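Local coordinates for protein sugar isomerase (Sinorhizobium meliloti, PDB 3QC0) that binds zinc in a xylose isomerase-like TIM barrel and probably interconverts sugars as an isomerase, at residues 28-33 and 262-267; 147-150 and 155-158; 180-185 and 225-230; 231-236 and 243-248. All coordinates share one frame; numbering follows the deposited sequence.

Contact 1 (28-33 and 262-267); sequences LKHGIT and EVIATC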
loop_
_atom_site.group_PDB
_atom_site.type_symbol
_atom_site.label_atom_id
_atom_site.label_comp_id
_atom_site.label_asym_id
_atom_site.label_seq_id
_atom_site.Cartn_x
_atom_site.Cartn_y
_atom_site.Cartn_z
ATOM N N LEU A 28 -33.030 -8.640 -2.858
ATOM C CA LEU A 28 -34.016 -9.328 -3.704
ATOM C C LEU A 28 -35.027 -8.355 -4.355
ATOM O O LEU A 28 -35.404 -8.553 -5.523
ATOM C CB LEU A 28 -34.773 -10.388 -2.897
ATOM C CG LEU A 28 -33.981 -11.637 -2.504
ATOM C CD1 LEU A 28 -34.816 -12.493 -1.514
ATOM C CD2 LEU A 28 -33.563 -12.455 -3.732
ATOM N N LYS A 29 -35.402 -7.307 -3.613
ATOM C CA LYS A 29 -36.259 -6.210 -4.146
ATOM C C LYS A 29 -35.615 -5.556 -5.386
ATOM O O LYS A 29 -36.315 -5.008 -6.236
ATOM C CB LYS A 29 -36.506 -5.101 -3.085
ATOM C CG LYS A 29 -37.489 -5.418 -1.895
ATOM C CD LYS A 29 -37.496 -4.252 -0.835
ATOM C CE LYS A 29 -38.643 -4.368 0.175
ATOM N NZ LYS A 29 -38.692 -3.371 1.311
ATOM N N HIS A 30 -34.277 -5.588 -5.469
ATOM C CA HIS A 30 -33.581 -5.038 -6.637
ATOM C C HIS A 30 -33.111 -6.077 -7.643
ATOM O O HIS A 30 -32.287 -5.769 -8.511
ATOM C CB HIS A 30 -32.375 -4.211 -6.191
ATOM C CG HIS A 30 -32.733 -2.934 -5.514
ATOM N ND1 HIS A 30 -32.855 -1.748 -6.204
ATOM C CD2 HIS A 30 -32.955 -2.638 -4.210
ATOM C CE1 HIS A 30 -33.144 -0.778 -5.355
ATOM N NE2 HIS A 30 -33.212 -1.290 -4.139
ATOM N N GLY A 31 -33.582 -7.311 -7.526
ATOM C CA GLY A 31 -33.197 -8.331 -8.505
ATOM C C GLY A 31 -31.823 -8.950 -8.259
ATOM O O GLY A 31 -31.238 -9.564 -9.172
ATOM N N ILE A 32 -31.307 -8.772 -7.042
ATOM C CA ILE A 32 -29.954 -9.277 -6.727
ATOM C C ILE A 32 -30.123 -10.608 -6.000
ATOM O O ILE A 32 -30.819 -10.674 -4.973
ATOM C CB ILE A 32 -29.111 -8.248 -5.930
ATOM C CG1 ILE A 32 -28.794 -7.028 -6.806
ATOM C CG2 ILE A 32 -27.803 -8.875 -5.417
ATOM C CD1 ILE A 32 -28.467 -5.787 -5.999
ATOM N N THR A 33 -29.528 -11.669 -6.552
ATOM C CA THR A 33 -29.618 -13.001 -5.930
ATOM C C THR A 33 -28.293 -13.584 -5.432
ATOM O O THR A 33 -28.167 -14.810 -5.239
ATOM C CB THR A 33 -30.263 -14.024 -6.896
ATOM O OG1 THR A 33 -29.497 -14.090 -8.104
ATOM C CG2 THR A 33 -31.733 -13.645 -7.212
ATOM N N GLU A 262 -31.441 3.185 -1.375
ATOM C CA GLU A 262 -30.706 4.053 -2.281
ATOM C C GLU A 262 -29.307 3.487 -2.547
ATOM O O GLU A 262 -28.812 3.544 -3.683
ATOM C CB GLU A 262 -30.588 5.450 -1.710
ATOM C CG GLU A 262 -30.112 6.441 -2.772
ATOM C CD GLU A 262 -29.555 7.709 -2.196
ATOM O OE1 GLU A 262 -29.522 7.858 -0.944
ATOM O OE2 GLU A 262 -29.130 8.562 -3.013
ATOM N N VAL A 263 -28.680 2.934 -1.513
ATOM C CA VAL A 263 -27.305 2.399 -1.709
ATOM C C VAL A 263 -27.340 1.287 -2.748
ATOM O O VAL A 263 -26.574 1.299 -3.700
ATOM C CB VAL A 263 -26.714 1.871 -0.420
ATOM C CG1 VAL A 263 -25.301 1.292 -0.670
ATOM C CG2 VAL A 263 -26.653 2.961 0.640
ATOM N N ILE A 264 -28.275 0.341 -2.596
ATOM C CA ILE A 264 -28.321 -0.810 -3.497
ATOM C C ILE A 264 -28.766 -0.413 -4.913
ATOM O O ILE A 264 -28.226 -0.916 -5.919
ATOM C CB ILE A 264 -29.212 -1.945 -2.953
ATOM C CG1 ILE A 264 -28.699 -2.435 -1.607
ATOM C CG2 ILE A 264 -29.285 -3.075 -3.961
ATOM C CD1 ILE A 264 -27.232 -2.932 -1.607
ATOM N N ALA A 265 -29.729 0.505 -4.998
ATOM C CA ALA A 265 -30.078 1.098 -6.280
ATOM C C ALA A 265 -28.864 1.695 -6.980
ATOM O O ALA A 265 -28.675 1.467 -8.195
ATOM C CB ALA A 265 -31.179 2.188 -6.102
ATOM N N THR A 266 -28.041 2.434 -6.220
ATOM C CA THR A 266 -26.839 3.075 -6.785
ATOM C C THR A 266 -25.838 1.988 -7.173
ATOM O O THR A 266 -25.252 2.074 -8.263
ATOM C CB THR A 266 -26.244 4.090 -5.799
ATOM O OG1 THR A 266 -27.272 5.050 -5.426
ATOM C CG2 THR A 266 -24.992 4.800 -6.369
ATOM N N CYS A 267 -25.660 0.946 -6.349
ATOM C CA CYS A 267 -24.788 -0.163 -6.767
ATOM C C CYS A 267 -25.224 -0.750 -8.086
ATOM O O CYS A 267 -24.405 -1.049 -8.914
ATOM C CB CYS A 267 -24.678 -1.315 -5.763
ATOM S SG CYS A 267 -24.028 -0.891 -4.182
#
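One face of the His-30 imidazole is covered by Ile-264: its CG2 methyl lies 4.0 Å from the ring centroid, 29° off the normal, a CH-pi contact, and CB of Ile-264 sits above the same face toward the rim. The backbone N of Ala-265 also lies over the ring, and the methyl CB of Ala-265 comes to 3.6 Å from CE1 of His-30. NE2 of His-30 is hydrogen-bonded to OD1 of Asp-261, just before the 262-267 segment, which helps to fix the rotation of the imidazole. With CG anti to its own carbonyl carbon (chi1 -70°), His-30 sends the ring across to helix 260-274. The contact thus joins the end of the first barrel helix, 20-29, to the last one, helix 260-274, where the TIM barrel closes on itself. Helix 20-29 stops in a Schellman motif: Gly-31, with positive phi, is its C-prime residue, and N of Gly-31 donates to O of Leu-28 over 3.0 Å. A leucine in place of His-30 would probably leave Asp-261 without its ring partner and Ile-264 CG2 without the flat face it rests on. Past the turn, Ile-32 CD1 meets the same CG2 of Ile-264 at 3.5 Å, a tight methyl-methyl contact, and both isoleucines also pack on Ile-9 of strand 7-10.

Contact 2 (147-150 and 155-158); sequences MYAA and VNTL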
loop_
_atom_site.group_PDB
_atom_site.type_symbol
_atom_site.label_atom_id
_atom_site.label_comp_id
_atom_site.label_asym_id
_atom_site.label_seq_id
_atom_site.Cartn_x
_atom_site.Cartn_y
_atom_site.Cartn_z
HETATM N N MSE A 147 -1.295 -1.127 2.989
HETATM C CA MSE A 147 -1.472 -0.343 4.203
HETATM C C MSE A 147 -1.973 -1.151 5.381
HETATM O O MSE A 147 -1.845 -0.692 6.515
HETATM C CB MSE A 147 -2.359 0.895 3.995
HETATM C CG MSE A 147 -3.747 0.602 3.668
HETATM SE SE MSE A 147 -4.607 2.381 3.164
HETATM C CE MSE A 147 -6.052 1.576 2.227
ATOM N N TYR A 148 -2.502 -2.365 5.102
ATOM C CA TYR A 148 -2.985 -3.265 6.132
ATOM C C TYR A 148 -1.963 -4.292 6.621
ATOM O O TYR A 148 -2.277 -5.155 7.462
ATOM C CB TYR A 148 -4.213 -4.020 5.588
ATOM C CG TYR A 148 -5.330 -3.073 5.133
ATOM C CD1 TYR A 148 -5.814 -2.065 5.969
ATOM C CD2 TYR A 148 -5.907 -3.184 3.888
ATOM C CE1 TYR A 148 -6.825 -1.200 5.553
ATOM C CE2 TYR A 148 -6.916 -2.343 3.473
ATOM C CZ TYR A 148 -7.362 -1.320 4.284
ATOM O OH TYR A 148 -8.417 -0.506 3.848
ATOM N N ALA A 149 -0.739 -4.250 6.088
ATOM C CA ALA A 149 0.255 -5.294 6.310
ATOM C C ALA A 149 0.560 -5.582 7.761
ATOM O O ALA A 149 0.815 -6.721 8.124
ATOM C CB ALA A 149 1.572 -4.997 5.524
ATOM N N ALA A 150 0.673 -4.529 8.581
ATOM C CA ALA A 150 1.173 -4.716 9.943
ATOM C C ALA A 150 0.165 -5.327 10.883
ATOM O O ALA A 150 0.547 -6.027 11.800
ATOM C CB ALA A 150 1.675 -3.382 10.548
ATOM N N VAL A 155 -0.525 -10.724 3.712
ATOM C CA VAL A 155 -0.515 -11.170 2.296
ATOM C C VAL A 155 -1.007 -9.932 1.549
ATOM O O VAL A 155 -2.146 -9.505 1.719
ATOM C CB VAL A 155 -1.395 -12.367 2.000
ATOM C CG1 VAL A 155 -1.396 -12.662 0.457
ATOM C CG2 VAL A 155 -0.923 -13.594 2.818
ATOM N N ASN A 156 -0.067 -9.295 0.828
ATOM C CA ASN A 156 -0.262 -7.955 0.303
ATOM C C ASN A 156 -0.130 -7.745 -1.187
ATOM O O ASN A 156 -0.278 -6.607 -1.648
ATOM C CB ASN A 156 0.697 -7.014 1.026
ATOM C CG ASN A 156 0.452 -7.022 2.511
ATOM O OD1 ASN A 156 1.267 -7.533 3.282
ATOM N ND2 ASN A 156 -0.733 -6.527 2.920
ATOM N N THR A 157 0.182 -8.800 -1.953
ATOM C CA THR A 157 0.186 -8.699 -3.416
ATOM C C THR A 157 -0.475 -9.949 -3.993
ATOM O O THR A 157 -0.430 -11.042 -3.390
ATOM C CB THR A 157 1.591 -8.533 -4.017
ATOM O OG1 THR A 157 2.302 -9.778 -3.931
ATOM C CG2 THR A 157 2.336 -7.302 -3.361
ATOM N N LEU A 158 -1.098 -9.788 -5.148
ATOM C CA LEU A 158 -1.666 -10.943 -5.823
ATOM C C LEU A 158 -0.573 -11.963 -6.160
ATOM O O LEU A 158 -0.815 -13.169 -6.046
ATOM C CB LEU A 158 -2.429 -10.493 -7.055
ATOM C CG LEU A 158 -3.121 -11.566 -7.881
ATOM C CD1 LEU A 158 -4.112 -12.390 -7.044
ATOM C CD2 LEU A 158 -3.841 -10.858 -9.069
#
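The long loop that follows strand 139-141 of the TIM barrel folds back on itself here, just before helix 158-168, bringing Ala-149 against Asn-156. The methyl CB of Ala-149 lies 3.4 Å from OD1 of Asn-156 and 3.8 Å from its CG, while ND2 of Asn-156 approaches CA of Ala-149 at 3.7 Å. The whole amide therefore lies against one small residue, in van der Waals contact. Asn-156 reaches it with CG anti to its own carbonyl carbon, chi1 -59°, the CB bond already directed at the other arm of the loop. The polar atoms of the amide find their partners elsewhere: ND2 donates to the carbonyls of Leu-144 and Ala-153, and OD1 accepts from Arg-118. Thr-157, next in line, is the N-cap of helix 158-168, its OG1 bonded to N of Gln-160. From the second subunit, Trp-183 packs on both Ala-149 and Thr-157, placing this bend at the dimer interface. A leucine in place of Asn-156 would probably leave two loop carbonyls without their donor and Arg-118 without this acceptor. Three hydrogen bonds thus satisfy the buried amide and limit its rotation: ND2 ties two parts of the loop together and OD1 joins them to helix 114-135, and Ala-149 packs against the amide without a polar bond to it.

Contact 3 (180-185 and 225-230); sequences HVWWDP and GVIDLK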
loop_
_atom_site.group_PDB
_atom_site.type_symbol
_atom_site.label_atom_id
_atom_site.label_comp_id
_atom_site.label_asym_id
_atom_site.label_seq_id
_atom_site.Cartn_x
_atom_site.Cartn_y
_atom_site.Cartn_z
ATOM N N HIS A 180 -7.702 -3.557 -3.017
ATOM C CA HIS A 180 -6.450 -4.037 -2.474
ATOM C C HIS A 180 -5.352 -4.154 -3.521
ATOM O O HIS A 180 -4.157 -4.177 -3.154
ATOM C CB HIS A 180 -6.663 -5.412 -1.832
ATOM C CG HIS A 180 -7.629 -5.384 -0.698
ATOM N ND1 HIS A 180 -7.595 -4.397 0.266
ATOM C CD2 HIS A 180 -8.645 -6.223 -0.358
ATOM C CE1 HIS A 180 -8.578 -4.613 1.131
ATOM N NE2 HIS A 180 -9.220 -5.713 0.778
ATOM N N VAL A 181 -5.744 -4.318 -4.799
ATOM C CA VAL A 181 -4.772 -4.673 -5.848
ATOM C C VAL A 181 -4.635 -3.687 -7.013
ATOM O O VAL A 181 -3.725 -3.874 -7.827
ATOM C CB VAL A 181 -5.104 -6.102 -6.463
ATOM C CG1 VAL A 181 -5.264 -7.164 -5.391
ATOM C CG2 VAL A 181 -6.375 -6.059 -7.381
ATOM N N TRP A 182 -5.524 -2.694 -7.131
ATOM C CA TRP A 182 -5.615 -1.882 -8.354
ATOM C C TRP A 182 -4.275 -1.213 -8.711
ATOM O O TRP A 182 -3.988 -0.996 -9.880
ATOM C CB TRP A 182 -6.691 -0.807 -8.248
ATOM C CG TRP A 182 -6.336 0.302 -7.344
ATOM C CD1 TRP A 182 -6.453 0.340 -6.004
ATOM C CD2 TRP A 182 -5.696 1.531 -7.733
ATOM N NE1 TRP A 182 -5.949 1.533 -5.517
ATOM C CE2 TRP A 182 -5.490 2.282 -6.573
ATOM C CE3 TRP A 182 -5.346 2.057 -8.952
ATOM C CZ2 TRP A 182 -4.896 3.561 -6.597
ATOM C CZ3 TRP A 182 -4.739 3.289 -8.998
ATOM C CH2 TRP A 182 -4.519 4.050 -7.813
ATOM N N TRP A 183 -3.512 -0.860 -7.681
ATOM C CA TRP A 183 -2.256 -0.106 -7.783
ATOM C C TRP A 183 -1.078 -0.937 -8.238
ATOM O O TRP A 183 -0.028 -0.419 -8.578
ATOM C CB TRP A 183 -1.953 0.531 -6.364
ATOM C CG TRP A 183 -1.754 -0.569 -5.414
ATOM C CD1 TRP A 183 -2.739 -1.185 -4.678
ATOM C CD2 TRP A 183 -0.574 -1.352 -5.214
ATOM N NE1 TRP A 183 -2.240 -2.266 -4.031
ATOM C CE2 TRP A 183 -0.923 -2.415 -4.352
ATOM C CE3 TRP A 183 0.768 -1.246 -5.653
ATOM C CZ2 TRP A 183 -0.015 -3.370 -3.936
ATOM C CZ3 TRP A 183 1.660 -2.204 -5.245
ATOM C CH2 TRP A 183 1.271 -3.254 -4.401
ATOM N N ASP A 184 -1.208 -2.270 -8.211
ATOM C CA ASP A 184 -0.048 -3.132 -8.370
ATOM C C ASP A 184 0.499 -3.030 -9.796
ATOM O O ASP A 184 -0.206 -3.321 -10.754
ATOM C CB ASP A 184 -0.440 -4.578 -8.038
ATOM C CG ASP A 184 0.745 -5.539 -7.984
ATOM O OD1 ASP A 184 1.758 -5.340 -8.664
ATOM O OD2 ASP A 184 0.649 -6.527 -7.221
ATOM N N PRO A 185 1.775 -2.622 -9.948
ATOM C CA PRO A 185 2.289 -2.446 -11.295
ATOM C C PRO A 185 2.309 -3.731 -12.098
ATOM O O PRO A 185 2.351 -3.637 -13.324
ATOM C CB PRO A 185 3.686 -1.811 -11.083
ATOM C CG PRO A 185 4.020 -1.966 -9.771
ATOM C CD PRO A 185 2.749 -2.193 -8.940
ATOM N N GLY A 225 -14.364 6.973 -7.986
ATOM C CA GLY A 225 -12.901 7.030 -7.824
ATOM C C GLY A 225 -12.163 6.821 -9.133
ATOM O O GLY A 225 -12.682 7.109 -10.205
ATOM N N VAL A 226 -10.933 6.300 -9.029
ATOM C CA VAL A 226 -9.972 6.271 -10.122
ATOM C C VAL A 226 -9.619 4.905 -10.655
ATOM O O VAL A 226 -8.761 4.797 -11.540
ATOM C CB VAL A 226 -8.661 6.967 -9.702
ATOM C CG1 VAL A 226 -8.950 8.402 -9.317
ATOM C CG2 VAL A 226 -7.926 6.162 -8.627
ATOM N N ILE A 227 -10.221 3.847 -10.140
ATOM C CA ILE A 227 -9.860 2.510 -10.594
ATOM C C ILE A 227 -10.422 2.236 -11.971
ATOM O O ILE A 227 -11.570 2.538 -12.253
ATOM C CB ILE A 227 -10.342 1.407 -9.610
ATOM C CG1 ILE A 227 -9.698 1.612 -8.220
ATOM C CG2 ILE A 227 -10.039 0.008 -10.172
ATOM C CD1 ILE A 227 -10.058 0.557 -7.188
ATOM N N ASP A 228 -9.605 1.658 -12.835
ATOM C CA ASP A 228 -10.058 1.211 -14.152
ATOM C C ASP A 228 -10.789 -0.112 -13.974
ATOM O O ASP A 228 -10.252 -1.184 -14.302
ATOM C CB ASP A 228 -8.837 1.091 -15.055
ATOM C CG ASP A 228 -9.146 0.607 -16.471
ATOM O OD1 ASP A 228 -10.324 0.466 -16.855
ATOM O OD2 ASP A 228 -8.155 0.351 -17.237
ATOM N N LEU A 229 -12.018 -0.018 -13.416
ATOM C CA LEU A 229 -12.835 -1.198 -13.103
ATOM C C LEU A 229 -13.081 -2.021 -14.362
ATOM O O LEU A 229 -12.943 -3.257 -14.353
ATOM C CB LEU A 229 -14.138 -0.782 -12.420
ATOM C CG LEU A 229 -13.976 -0.169 -11.032
ATOM C CD1 LEU A 229 -15.265 0.549 -10.561
ATOM C CD2 LEU A 229 -13.495 -1.240 -10.011
ATOM N N LYS A 230 -13.430 -1.344 -15.447
ATOM C CA LYS A 230 -13.705 -1.995 -16.724
ATOM C C LYS A 230 -12.505 -2.819 -17.174
ATOM O O LYS A 230 -12.636 -3.973 -17.556
ATOM C CB LYS A 230 -14.080 -0.927 -17.766
ATOM C CG LYS A 230 -14.326 -1.346 -19.207
ATOM C CD LYS A 230 -14.286 -0.063 -20.166
ATOM C CE LYS A 230 -15.194 -0.134 -21.409
ATOM N NZ LYS A 230 -15.498 1.231 -22.055
#
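Ile-227 lies across one face of the Trp-182 indole. Its CG1 sits 4.1 Å from the centroid of the five-membered ring and 25° off the normal, a CH-pi contact, and comes to 3.7 Å from CG of Trp-182; CD1 of Ile-227 covers the same part of the ring. Farther along, Val-226 CG2 meets the outer carbon CH2 of Trp-182 at 4.1 Å, over the same face, so that two successive side chains follow the length of the indole. The opposite face is covered by CB of the next residue, Trp-183, 3.9 Å above the ring plane. Trp-182 holds CG between its backbone N and carbonyl carbon (chi1 72°), which turns a broad face toward 225-230. Trp-183 is fixed separately: its NE1 donates to O of His-180 at 2.8 Å, from above the carbonyl plane. Trp-182 also packs on Ala-150 of the second subunit, and Val-226 on Leu-107 of that subunit. Asp-228, which follows Ile-227, is the N-cap of helix 229-238. The contact joins two loops that follow strands 172-177 and 200-205 at the C-terminal ends of the barrel strands, where the zinc site lies, including Asp-177 and His-204.

Contact 4 (231-236 and 243-248); sequences GIRRRI and GAQEVE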
loop_
_atom_site.group_PDB
_atom_site.type_symbol
_atom_site.label_atom_id
_atom_site.label_comp_id
_atom_site.label_asym_id
_atom_site.label_seq_id
_atom_site.Cartn_x
_atom_site.Cartn_y
_atom_site.Cartn_z
ATOM N N GLY A 231 -11.316 -2.215 -17.121
ATOM C CA GLY A 231 -10.097 -2.896 -17.529
ATOM C C GLY A 231 -9.736 -4.118 -16.687
ATOM O O GLY A 231 -9.352 -5.165 -17.200
ATOM N N ILE A 232 -9.854 -3.986 -15.376
ATOM C CA ILE A 232 -9.579 -5.092 -14.487
ATOM C C ILE A 232 -10.571 -6.245 -14.804
ATOM O O ILE A 232 -10.165 -7.405 -14.912
ATOM C CB ILE A 232 -9.653 -4.671 -13.002
ATOM C CG1 ILE A 232 -8.474 -3.720 -12.648
ATOM C CG2 ILE A 232 -9.685 -5.895 -12.071
ATOM C CD1 ILE A 232 -8.548 -3.133 -11.238
ATOM N N ARG A 233 -11.857 -5.915 -14.940
ATOM C CA ARG A 233 -12.875 -6.956 -15.182
ATOM C C ARG A 233 -12.610 -7.635 -16.505
ATOM O O ARG A 233 -12.775 -8.851 -16.586
ATOM C CB ARG A 233 -14.276 -6.410 -15.139
ATOM C CG ARG A 233 -15.357 -7.475 -15.430
ATOM C CD ARG A 233 -15.453 -8.535 -14.343
ATOM N NE ARG A 233 -16.380 -9.614 -14.736
ATOM C CZ ARG A 233 -16.715 -10.628 -13.948
ATOM N NH1 ARG A 233 -16.234 -10.730 -12.711
ATOM N NH2 ARG A 233 -17.541 -11.572 -14.408
ATOM N N ARG A 234 -12.234 -6.877 -17.534
ATOM C CA ARG A 234 -11.924 -7.491 -18.832
ATOM C C ARG A 234 -10.769 -8.473 -18.701
ATOM O O ARG A 234 -10.768 -9.563 -19.290
ATOM C CB ARG A 234 -11.600 -6.444 -19.918
ATOM C CG ARG A 234 -12.791 -5.627 -20.401
ATOM C CD ARG A 234 -12.438 -4.823 -21.691
ATOM N NE ARG A 234 -11.028 -4.371 -21.677
ATOM C CZ ARG A 234 -10.579 -3.157 -21.306
ATOM N NH1 ARG A 234 -11.409 -2.179 -20.938
ATOM N NH2 ARG A 234 -9.274 -2.912 -21.324
ATOM N N ARG A 235 -9.764 -8.108 -17.926
ATOM C CA ARG A 235 -8.655 -9.009 -17.694
ATOM C C ARG A 235 -9.049 -10.242 -16.875
ATOM O O ARG A 235 -8.580 -11.342 -17.148
ATOM C CB ARG A 235 -7.507 -8.260 -16.997
ATOM C CG ARG A 235 -6.832 -7.238 -17.924
ATOM C CD ARG A 235 -5.739 -6.548 -17.197
ATOM N NE ARG A 235 -5.068 -5.553 -18.040
ATOM C CZ ARG A 235 -4.241 -5.831 -19.037
ATOM N NH1 ARG A 235 -3.960 -7.102 -19.382
ATOM N NH2 ARG A 235 -3.686 -4.807 -19.713
ATOM N N ILE A 236 -9.911 -10.069 -15.875
ATOM C CA ILE A 236 -10.400 -11.209 -15.089
ATOM C C ILE A 236 -11.223 -12.206 -15.957
ATOM O O ILE A 236 -11.013 -13.440 -15.887
ATOM C CB ILE A 236 -11.165 -10.710 -13.835
ATOM C CG1 ILE A 236 -10.169 -10.125 -12.800
ATOM C CG2 ILE A 236 -11.961 -11.837 -13.214
ATOM C CD1 ILE A 236 -10.864 -9.420 -11.611
ATOM N N GLY A 243 -17.608 -15.197 -12.821
ATOM C CA GLY A 243 -18.479 -15.073 -11.653
ATOM C C GLY A 243 -18.930 -13.653 -11.374
ATOM O O GLY A 243 -18.426 -12.667 -11.983
ATOM N N ALA A 244 -19.834 -13.524 -10.415
ATOM C CA ALA A 244 -20.431 -12.257 -10.112
ATOM C C ALA A 244 -19.394 -11.309 -9.518
ATOM O O ALA A 244 -18.421 -11.730 -8.879
ATOM C CB ALA A 244 -21.586 -12.417 -9.143
ATOM N N GLN A 245 -19.632 -10.029 -9.739
ATOM C CA GLN A 245 -18.812 -8.995 -9.143
ATOM C C GLN A 245 -19.481 -8.625 -7.840
ATOM O O GLN A 245 -20.679 -8.311 -7.836
ATOM C CB GLN A 245 -18.717 -7.785 -10.074
ATOM C CG GLN A 245 -18.057 -8.116 -11.392
ATOM C CD GLN A 245 -18.039 -6.930 -12.346
ATOM O OE1 GLN A 245 -17.542 -5.866 -12.001
ATOM N NE2 GLN A 245 -18.579 -7.106 -13.535
ATOM N N GLU A 246 -18.710 -8.667 -6.752
ATOM C CA GLU A 246 -19.214 -8.497 -5.405
ATOM C C GLU A 246 -18.901 -7.096 -4.879
ATOM O O GLU A 246 -17.709 -6.746 -4.710
ATOM C CB GLU A 246 -18.573 -9.576 -4.523
ATOM C CG GLU A 246 -18.968 -9.514 -3.057
ATOM C CD GLU A 246 -18.174 -10.477 -2.232
ATOM O OE1 GLU A 246 -18.130 -11.676 -2.596
ATOM O OE2 GLU A 246 -17.589 -10.046 -1.222
ATOM N N VAL A 247 -19.925 -6.282 -4.683
ATOM C CA VAL A 247 -19.776 -4.927 -4.187
ATOM C C VAL A 247 -19.494 -4.887 -2.705
ATOM O O VAL A 247 -20.298 -5.274 -1.875
ATOM C CB VAL A 247 -20.986 -4.066 -4.463
ATOM C CG1 VAL A 247 -20.790 -2.659 -3.868
ATOM C CG2 VAL A 247 -21.282 -4.080 -5.985
ATOM N N GLU A 248 -18.305 -4.409 -2.374
ATOM C CA GLU A 248 -17.856 -4.364 -0.995
ATOM C C GLU A 248 -17.347 -2.963 -0.704
ATOM O O GLU A 248 -16.243 -2.574 -1.077
ATOM C CB GLU A 248 -16.767 -5.414 -0.733
ATOM C CG GLU A 248 -16.319 -5.457 0.710
ATOM C CD GLU A 248 -15.239 -6.455 0.948
ATOM O OE1 GLU A 248 -14.464 -6.692 0.033
ATOM O OE2 GLU A 248 -15.207 -7.041 2.047
#
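Helix 229-238 runs over the start of strand 245-247, with the CA atoms of Arg-233 and Gln-245 the nearest pair at 8.7 Å, and long side chains span the gap. Arg-233 reaches the carbonyl O of Gly-243 with both terminal nitrogens: NH2 bonds to it at 2.8 Å with an N-H...O angle of 139°, and NH1 makes a weak one at 3.0 Å. The oxygen lies at the edge of the guanidinium, near its plane. Gln-245 crosses one face of the same group, its CG 3.4 Å from NH1 of Arg-233, and its amide is nearly parallel to the guanidinium, the planes 14° apart. NE2 of Gln-245 lies 3.5 Å from CD of Arg-233, so the amide extends over the aliphatic part of the chain as well. The arginine leaves the helix already heading for the strand, and the bend at chi2 (67°) swings the guanidinium along to the Gly-243 carbonyl. Beyond the two segments, NE forms a salt bridge with Glu-237 and NH1 a hydrogen bond with ND1 of His-203. The strand leads on to Glu-248, whose OE1 binds zinc with Glu-142, Asp-177 and His-204. In this last beta-alpha-beta unit, the buried charge of Arg-233 is probably balanced largely by Glu-237, while the Gly-243 carbonyl, taking both terminal nitrogens, helps to hold the guanidinium at the start of the strand.

In the fold
From the N terminus, residues 28-33 open contact 1, which closes only at 262-267 and so encloses the other three; it joins the first and last helices of the closed eight-stranded barrel. Contact 2 comes next, closing a short turn within the loop after strand 139-141, and closes before contact 3 opens. Contact 3 then spans strand 200-205, and contact 4 follows in series within the last beta-alpha-beta unit. Contacts 3 and 4 share helix 229-238 and meet through Ile-227 and Ile-232. Tyr-148 packs on His-180 between contacts 2 and 3, both of which touch the second subunit, while Cys-267 against Val-247 links contact 4 to contact 1.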